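Ricin B-like lectin (Macrolepiota procera, PDB 4IZX) is a beta-trefoil lectin of the ricin B family that binds carbohydrate, here holding lactose through its galactose ring. Local coordinates at residues Y10-V15 / Q42-N47; V20-G25 / I32-H37; D72-V77 / V122-T127. All coordinates share one frame; numbering follows the deposited sequence.

Contact 1: Y10-V15 / Q42-N47; sequences YKITNV and QQWTFN
One face of the Phe46 ring receives the edge of Tyr10, whose CD2 stands 3.6 Å from Phe46 CD1 and is displaced toward the rim rather than centred. The planes are turned 81° apart, a T-shaped (edge-to-face) pair in which Phe46 offers the face. At the edge of the same Phe46 ring, Ile12 CD1 approaches CZ to 4.0 Å; this methyl also reaches CD1 of the Trp44 indole at 4.1 Å, so one branch tip bridges two aromatic rings. Ile12 CG1 lies anti to the carbonyl carbon (chi1 -54°) and its chain then runs on extended, which carries CD1 out between them. The Trp44 ring has Tyr10 O near its plane, and its NE1 is hydrogen-bonded to Ile21 O. In the beta-trefoil these are the strands 9-14 and 44-48, antiparallel neighbours in a four-stranded sheet, although their short segments cross at nearly a right angle (104°). Tyr10 and Trp44 form a hydrogen-bonded pair: Tyr10 N donates to Trp44 O at 2.9 Å and Trp44 N returns a bond to Tyr10 O. The chains stay close through Lys11 and Gln43, and a water then links them, accepting from Ile12 N at 2.9 Å and donating to Gln42 O at 2.7 Å. The Tyr10 hydroxyl is hydrogen-bonded to Ser5 N, and Leu55 of strand 53-57 packs against both Ile12 and Phe46.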
# COMPACT_ATOMS: atom_id res chain seq x y z
N TYR A 10 0.02 10.55 3.29
CA TYR A 10 0.38 9.67 4.37
C TYR A 10 1.54 8.76 4.00
O TYR A 10 1.78 8.49 2.80
CB TYR A 10 -0.81 8.78 4.77
CG TYR A 10 -2.01 9.59 5.19
CD1 TYR A 10 -2.08 10.14 6.47
CD2 TYR A 10 -3.05 9.87 4.34
CE1 TYR A 10 -3.18 10.93 6.87
CE2 TYR A 10 -4.14 10.64 4.72
CZ TYR A 10 -4.17 11.19 5.97
OH TYR A 10 -5.28 11.94 6.33
N LYS A 11 2.24 8.24 5.01
CA LYS A 11 3.10 7.09 4.87
C LYS A 11 2.34 5.86 5.35
O LYS A 11 1.48 5.94 6.23
CB LYS A 11 4.42 7.27 5.62
CG LYS A 11 4.29 7.44 7.12
CD LYS A 11 5.67 7.51 7.76
CE LYS A 11 5.73 8.02 9.17
NZ LYS A 11 4.98 7.26 10.13
N ILE A 12 2.68 4.72 4.78
CA ILE A 12 1.94 3.48 4.99
C ILE A 12 2.96 2.44 5.47
O ILE A 12 3.84 2.03 4.71
CB ILE A 12 1.20 3.02 3.74
CG1 ILE A 12 0.29 4.12 3.19
CG2 ILE A 12 0.40 1.78 4.09
CD1 ILE A 12 -0.29 3.84 1.86
N THR A 13 2.89 2.05 6.75
CA THR A 13 3.93 1.28 7.42
C THR A 13 3.42 -0.14 7.66
O THR A 13 2.34 -0.34 8.19
CB THR A 13 4.34 1.91 8.75
OG1 THR A 13 4.72 3.26 8.52
CG2 THR A 13 5.51 1.18 9.36
N ASN A 14 4.22 -1.15 7.33
CA ASN A 14 3.83 -2.53 7.59
C ASN A 14 3.91 -2.82 9.07
O ASN A 14 4.94 -2.58 9.70
CB ASN A 14 4.74 -3.47 6.82
CG ASN A 14 4.20 -4.88 6.79
OD1 ASN A 14 4.58 -5.73 7.60
ND2 ASN A 14 3.26 -5.11 5.87
N VAL A 15 2.85 -3.40 9.64
CA VAL A 15 2.83 -3.68 11.08
C VAL A 15 3.87 -4.71 11.46
O VAL A 15 4.48 -4.61 12.53
CB VAL A 15 1.42 -4.11 11.50
CG1 VAL A 15 1.38 -4.70 12.91
CG2 VAL A 15 0.45 -2.94 11.43
N GLN A 42 7.85 7.77 -0.76
CA GLN A 42 7.33 7.02 0.37
C GLN A 42 6.07 7.70 0.93
O GLN A 42 5.64 7.37 2.03
CB GLN A 42 8.39 6.90 1.43
CG GLN A 42 9.70 6.35 0.91
CD GLN A 42 10.69 6.11 2.01
OE1 GLN A 42 10.93 6.98 2.84
NE2 GLN A 42 11.30 4.94 2.02
N GLN A 43 5.49 8.64 0.17
CA GLN A 43 4.33 9.40 0.55
C GLN A 43 3.26 9.25 -0.50
O GLN A 43 3.54 9.32 -1.70
CB GLN A 43 4.72 10.87 0.79
CG GLN A 43 5.75 11.03 1.89
CD GLN A 43 6.16 12.46 2.16
OE1 GLN A 43 7.34 12.75 2.46
NE2 GLN A 43 5.20 13.33 2.14
N TRP A 44 2.01 9.14 -0.05
CA TRP A 44 0.88 8.77 -0.89
C TRP A 44 -0.28 9.68 -0.57
O TRP A 44 -0.73 9.76 0.59
CB TRP A 44 0.50 7.30 -0.64
CG TRP A 44 1.64 6.38 -0.97
CD1 TRP A 44 2.58 5.91 -0.11
CD2 TRP A 44 2.01 5.91 -2.29
NE1 TRP A 44 3.51 5.18 -0.79
CE2 TRP A 44 3.20 5.17 -2.13
CE3 TRP A 44 1.49 6.08 -3.56
CZ2 TRP A 44 3.84 4.58 -3.21
CZ3 TRP A 44 2.12 5.48 -4.63
CH2 TRP A 44 3.28 4.76 -4.45
N THR A 45 -0.75 10.42 -1.57
CA THR A 45 -1.84 11.35 -1.44
C THR A 45 -3.13 10.61 -1.72
O THR A 45 -3.34 10.03 -2.78
CB THR A 45 -1.67 12.57 -2.37
OG1 THR A 45 -0.40 13.15 -2.23
CG2 THR A 45 -2.80 13.53 -2.22
N PHE A 46 -3.99 10.53 -0.69
CA PHE A 46 -5.21 9.80 -0.75
C PHE A 46 -6.31 10.67 -1.37
O PHE A 46 -6.44 11.84 -1.04
CB PHE A 46 -5.65 9.37 0.65
CG PHE A 46 -4.93 8.19 1.23
CD1 PHE A 46 -3.54 8.08 1.21
CD2 PHE A 46 -5.65 7.19 1.85
CE1 PHE A 46 -2.89 6.97 1.76
CE2 PHE A 46 -5.00 6.11 2.43
CZ PHE A 46 -3.62 5.98 2.35
N ASN A 47 -7.18 10.04 -2.16
CA ASN A 47 -8.38 10.67 -2.69
C ASN A 47 -9.54 9.70 -2.52
O ASN A 47 -9.43 8.53 -2.92
CB ASN A 47 -8.25 11.06 -4.18
CG ASN A 47 -9.46 11.81 -4.69
OD1 ASN A 47 -9.90 12.75 -4.06
ND2 ASN A 47 -9.98 11.41 -5.84
O HOH W 1 4.59 4.91 2.64

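Contact 2: V20-G25 / I32-H37; sequences VIDLSG and IGYPYH. With GAL (beta-D-galactopyranose), chain B; BGC (beta-D-glucopyranose), chain C.
Strands 20-23 and 31-34 pair as an antiparallel hairpin through two hydrogen-bonded pairs, Val20 with Tyr34 and Asp22 with Ile32, with Ile21 and Gly33 as the non-hydrogen-bonded pair between them. Asp22 and Tyr34 project from one face side by side, pointing the same way, and together they hold the galactose. With its CG anti to the backbone N (chi1 173°), Asp22 offers one carboxylate oxygen to each of two sugar hydroxyls: GAL O4 donates to OD1 at 2.6 Å and GAL O3 to OD2 at 2.6 Å. Tyr34 lays one ring face against the sugar, GAL C4 standing 3.5 Å above the plane over its centre, the stacking platform familiar from galactose-binding lectins. Other groups finish the grip. Gly25 N donates to GAL O4 at 2.8 Å, and His37 NE2 gives a nearly straight bond to GAL O3 (2.8 Å, 167°), with that oxygen in the plane of the imidazole. GAL O3 is therefore held by both Asp22 and His37. Ile32 CD1 touches GAL C6 at 3.7 Å, and Asn41 adds a further bond to the sugar. At the other end of the hairpin Val20 CG1 rests on Tyr36 CB at 3.8 Å. Strand 31-34 is flanked by strand 120-126 in the same sheet, strand 20-23 lies at the sheet's margin, and Ile21 packs on Ile12 of strand 9-14.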
# COMPACT_ATOMS: atom_id res chain seq x y z
N VAL A 20 8.07 0.77 5.01
CA VAL A 20 6.96 1.49 4.41
C VAL A 20 6.79 1.16 2.94
O VAL A 20 7.74 0.69 2.27
CB VAL A 20 7.08 3.01 4.60
CG1 VAL A 20 7.21 3.37 6.06
CG2 VAL A 20 8.21 3.60 3.77
N ILE A 21 5.61 1.45 2.41
CA ILE A 21 5.32 1.32 0.99
C ILE A 21 6.07 2.41 0.23
O ILE A 21 5.83 3.62 0.46
CB ILE A 21 3.81 1.37 0.71
CG1 ILE A 21 3.09 0.26 1.49
CG2 ILE A 21 3.54 1.34 -0.77
CD1 ILE A 21 1.63 0.09 1.13
N ASP A 22 6.92 1.99 -0.69
CA ASP A 22 7.91 2.84 -1.35
C ASP A 22 7.84 2.57 -2.85
O ASP A 22 7.84 1.43 -3.30
CB ASP A 22 9.26 2.49 -0.68
CG ASP A 22 10.50 3.13 -1.31
OD1 ASP A 22 10.66 3.01 -2.55
OD2 ASP A 22 11.34 3.65 -0.52
N LEU A 23 7.76 3.65 -3.63
CA LEU A 23 7.86 3.59 -5.07
C LEU A 23 9.34 3.56 -5.41
O LEU A 23 10.07 4.53 -5.24
CB LEU A 23 7.18 4.78 -5.71
CG LEU A 23 7.30 4.86 -7.23
CD1 LEU A 23 6.81 3.60 -7.90
CD2 LEU A 23 6.56 6.05 -7.77
N SER A 24 9.83 2.40 -5.85
CA SER A 24 11.26 2.17 -6.02
C SER A 24 11.94 3.26 -6.82
O SER A 24 11.54 3.56 -7.96
CB SER A 24 11.46 0.85 -6.76
OG SER A 24 12.84 0.67 -7.01
N GLY A 25 13.03 3.77 -6.29
CA GLY A 25 13.83 4.73 -7.04
C GLY A 25 14.67 4.09 -8.12
O GLY A 25 15.21 4.80 -8.97
N ILE A 32 7.72 -1.48 -3.25
CA ILE A 32 8.54 -2.26 -2.36
C ILE A 32 8.36 -1.81 -0.92
O ILE A 32 7.88 -0.69 -0.65
CB ILE A 32 10.04 -2.14 -2.76
CG1 ILE A 32 10.49 -0.67 -2.70
CG2 ILE A 32 10.27 -2.73 -4.15
CD1 ILE A 32 11.98 -0.44 -2.91
N GLY A 33 8.79 -2.64 0.01
CA GLY A 33 8.99 -2.21 1.38
C GLY A 33 10.37 -1.66 1.58
O GLY A 33 11.35 -2.26 1.14
N TYR A 34 10.50 -0.52 2.28
CA TYR A 34 11.78 0.12 2.44
C TYR A 34 11.78 0.90 3.73
O TYR A 34 10.75 1.46 4.12
CB TYR A 34 12.05 1.05 1.24
CG TYR A 34 13.52 1.35 0.97
CD1 TYR A 34 14.29 0.49 0.18
CD2 TYR A 34 14.10 2.50 1.43
CE1 TYR A 34 15.60 0.80 -0.15
CE2 TYR A 34 15.40 2.82 1.14
CZ TYR A 34 16.16 1.96 0.34
OH TYR A 34 17.44 2.33 -0.04
N PRO A 35 12.93 1.03 4.41
CA PRO A 35 12.97 1.89 5.60
C PRO A 35 12.56 3.33 5.28
O PRO A 35 12.95 3.87 4.26
CB PRO A 35 14.42 1.78 6.07
CG PRO A 35 14.84 0.40 5.61
CD PRO A 35 14.19 0.28 4.23
N TYR A 36 11.81 3.96 6.18
CA TYR A 36 11.32 5.30 5.95
C TYR A 36 12.41 6.34 6.11
O TYR A 36 13.01 6.47 7.18
CB TYR A 36 10.18 5.63 6.94
CG TYR A 36 9.50 6.94 6.66
CD1 TYR A 36 8.87 7.14 5.45
CD2 TYR A 36 9.49 7.97 7.61
CE1 TYR A 36 8.22 8.34 5.19
CE2 TYR A 36 8.86 9.15 7.34
CZ TYR A 36 8.22 9.35 6.13
OH TYR A 36 7.56 10.52 5.78
N HIS A 37 12.59 7.16 5.09
CA HIS A 37 13.53 8.26 5.11
C HIS A 37 12.85 9.59 4.75
O HIS A 37 13.55 10.54 4.49
CB HIS A 37 14.75 8.00 4.21
CG HIS A 37 14.40 7.65 2.81
ND1 HIS A 37 14.12 8.61 1.88
CD2 HIS A 37 14.40 6.48 2.17
CE1 HIS A 37 13.85 8.00 0.74
NE2 HIS A 37 14.00 6.71 0.89
C1 GAL B . 16.17 4.73 -3.74
C2 GAL B . 15.07 5.40 -2.97
C3 GAL B . 14.52 4.44 -1.91
C4 GAL B . 14.15 3.10 -2.56
C5 GAL B . 15.35 2.58 -3.31
C6 GAL B . 15.10 1.24 -3.99
O2 GAL B . 15.60 6.54 -2.31
O3 GAL B . 13.39 5.06 -1.30
O4 GAL B . 13.06 3.28 -3.49
O5 GAL B . 15.74 3.50 -4.33
O6 GAL B . 16.31 0.78 -4.62
C2 BGC C . 19.11 4.73 -7.37
C3 BGC C . 17.87 4.48 -6.49
C4 BGC C . 17.82 5.43 -5.32
C5 BGC C . 18.29 6.85 -5.69
C6 BGC C . 18.73 7.60 -4.45
C1 BGC C . 19.10 6.18 -7.82
O1 BGC C . 20.08 6.40 -8.85
O2 BGC C . 19.02 3.79 -8.42
O3 BGC C . 17.84 3.10 -6.05
O4 BGC C . 16.47 5.55 -4.84
O5 BGC C . 19.39 6.82 -6.59
O6 BGC C . 19.68 6.80 -3.73

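Contact 3: D72-V77 / V122-T127; sequences DGTRLV and VQLWWT
Asp72 OD1 accepts from Trp126 N at 2.8 Å, the donor lying nearly on the line of the C-O bond. From there a ladder of backbone bonds runs down the pair of segments: Gly73 N to Leu124 O at 2.8 Å, Leu124 N to Thr74 O at 2.8 Å, and Leu76 N to Val122 O at 3.1 Å. The ladder laces the turn leading into strand 76-79 onto strand 120-126 of the beta-trefoil, running broadly antiparallel to it (149°), with Arg75 and Gln123 as a single bridge. Gly73, with a positive phi, carries the backbone through the turn. A water donates both to Gly73 O and to Gln123 OE1, while Gln123 NE2 turns to Asp109. Arg75 turns its CB away from strand 120-126, and its NE forms a salt bridge with Glu67. Packing builds outward from the bonds. The two methyls of Leu76 part, CD2 meeting Val122 CG1 at 4.0 Å and CD1 meeting Leu124 CD2 at 4.0 Å, and Thr74 lies alongside Leu124, pointing the same way, with its hydroxyl bonded to the carbonyls of Thr69 and Ala71. At the outer end the Asp72 carboxylate stacks on the Trp125 indole, their planes only 5° apart, and Asp72 CB makes a CH-pi contact, 3.6 Å from the centroid of the six-membered ring and 6° off the normal.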
# COMPACT_ATOMS: atom_id res chain seq x y z
N ASP A 72 -2.97 -14.33 -6.06
CA ASP A 72 -1.91 -14.48 -5.11
C ASP A 72 -0.57 -14.24 -5.79
O ASP A 72 -0.23 -14.91 -6.75
CB ASP A 72 -1.92 -15.87 -4.47
CG ASP A 72 -3.06 -16.10 -3.52
OD1 ASP A 72 -3.65 -15.16 -2.97
OD2 ASP A 72 -3.33 -17.31 -3.26
N GLY A 73 0.14 -13.23 -5.30
CA GLY A 73 1.41 -12.86 -5.87
C GLY A 73 1.44 -11.78 -6.91
O GLY A 73 2.50 -11.36 -7.30
N THR A 74 0.30 -11.24 -7.29
CA THR A 74 0.26 -10.10 -8.21
C THR A 74 1.08 -8.97 -7.62
O THR A 74 0.92 -8.60 -6.46
CB THR A 74 -1.18 -9.61 -8.40
OG1 THR A 74 -1.93 -10.62 -9.01
CG2 THR A 74 -1.28 -8.36 -9.25
N ARG A 75 1.98 -8.40 -8.43
CA ARG A 75 2.83 -7.30 -7.98
C ARG A 75 2.09 -5.97 -7.95
O ARG A 75 1.32 -5.67 -8.86
CB ARG A 75 4.04 -7.15 -8.92
CG ARG A 75 5.04 -8.29 -8.91
CD ARG A 75 6.41 -7.81 -9.42
NE ARG A 75 6.31 -7.06 -10.67
CZ ARG A 75 7.02 -5.97 -10.94
NH1 ARG A 75 7.89 -5.50 -10.06
NH2 ARG A 75 6.87 -5.35 -12.10
N LEU A 76 2.33 -5.16 -6.92
CA LEU A 76 1.91 -3.76 -6.98
C LEU A 76 2.94 -2.98 -7.80
O LEU A 76 4.16 -3.17 -7.69
CB LEU A 76 1.78 -3.16 -5.59
CG LEU A 76 0.41 -3.34 -4.96
CD1 LEU A 76 0.12 -4.77 -4.59
CD2 LEU A 76 0.21 -2.37 -3.83
N VAL A 77 2.43 -2.08 -8.63
CA VAL A 77 3.22 -1.21 -9.49
C VAL A 77 2.55 0.17 -9.57
O VAL A 77 1.35 0.32 -9.38
CB VAL A 77 3.38 -1.80 -10.90
CG1 VAL A 77 4.24 -3.06 -10.90
CG2 VAL A 77 2.03 -2.01 -11.59
N VAL A 122 5.93 -5.53 -2.55
CA VAL A 122 4.56 -5.54 -2.06
C VAL A 122 3.68 -6.18 -3.15
O VAL A 122 3.80 -5.84 -4.33
CB VAL A 122 4.05 -4.13 -1.73
CG1 VAL A 122 2.63 -4.17 -1.17
CG2 VAL A 122 5.00 -3.44 -0.76
N GLN A 123 2.83 -7.13 -2.73
CA GLN A 123 2.04 -7.96 -3.60
C GLN A 123 0.59 -8.00 -3.12
O GLN A 123 0.27 -7.52 -2.02
CB GLN A 123 2.63 -9.36 -3.72
CG GLN A 123 2.48 -10.12 -2.43
CD GLN A 123 3.19 -11.46 -2.38
OE1 GLN A 123 3.65 -11.98 -3.41
NE2 GLN A 123 3.23 -12.06 -1.19
N LEU A 124 -0.28 -8.62 -3.90
CA LEU A 124 -1.57 -9.07 -3.44
C LEU A 124 -1.49 -10.48 -2.90
O LEU A 124 -0.73 -11.31 -3.41
CB LEU A 124 -2.63 -9.08 -4.54
CG LEU A 124 -2.91 -7.71 -5.17
CD1 LEU A 124 -3.95 -7.87 -6.28
CD2 LEU A 124 -3.34 -6.69 -4.15
N TRP A 125 -2.32 -10.78 -1.91
CA TRP A 125 -2.52 -12.15 -1.47
C TRP A 125 -3.90 -12.25 -0.86
O TRP A 125 -4.43 -11.26 -0.29
CB TRP A 125 -1.46 -12.59 -0.46
CG TRP A 125 -1.29 -14.09 -0.34
CD1 TRP A 125 -2.00 -14.95 0.44
CD2 TRP A 125 -0.40 -14.88 -1.13
NE1 TRP A 125 -1.61 -16.24 0.17
CE2 TRP A 125 -0.65 -16.23 -0.80
CE3 TRP A 125 0.58 -14.58 -2.07
CZ2 TRP A 125 0.07 -17.27 -1.35
CZ3 TRP A 125 1.30 -15.64 -2.63
CH2 TRP A 125 1.03 -16.97 -2.27
N TRP A 126 -4.50 -13.44 -0.91
CA TRP A 126 -5.72 -13.73 -0.21
C TRP A 126 -5.64 -13.30 1.25
O TRP A 126 -4.63 -13.52 1.90
CB TRP A 126 -5.93 -15.27 -0.25
CG TRP A 126 -7.26 -15.73 0.18
CD1 TRP A 126 -7.65 -16.18 1.40
CD2 TRP A 126 -8.34 -15.92 -0.70
NE1 TRP A 126 -8.97 -16.60 1.34
CE2 TRP A 126 -9.42 -16.39 0.06
CE3 TRP A 126 -8.51 -15.68 -2.05
CZ2 TRP A 126 -10.64 -16.71 -0.52
CZ3 TRP A 126 -9.72 -15.93 -2.61
CH2 TRP A 126 -10.78 -16.43 -1.85
N THR A 127 -6.70 -12.72 1.76
CA THR A 127 -6.69 -12.16 3.07
C THR A 127 -6.68 -13.23 4.18
O THR A 127 -7.46 -14.19 4.14
CB THR A 127 -7.85 -11.18 3.26
OG1 THR A 127 -7.65 -10.38 4.41
CG2 THR A 127 -9.20 -11.84 3.36
O HOH W 2 4.81 -11.03 -5.82

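How the contacts relate
Contacts 1 and 2 touch directly, their centres about 10 Å apart, and Gln42 is the joint: its NE2 lies 2.8 Å from Asp22 OD2 and its OE1 lies 2.8 Å from His37 N, both probable hydrogen bonds. Gln42 thus positions two galactose-binding residues while itself lining the pocket, its side chain about 4 Å from the sugar at the nearest atoms. Contact 3 is reached from contact 2 through the shared sheet, where Val122 CG2 packs 3.7 Å from Ile32 C. It lies away from the sugar, the side chain of Val122 being about 11 Å from the galactose at the nearest atoms. Contacts 1 and 3 lie on opposite sides of the chain's centre, about 17 Å between centres.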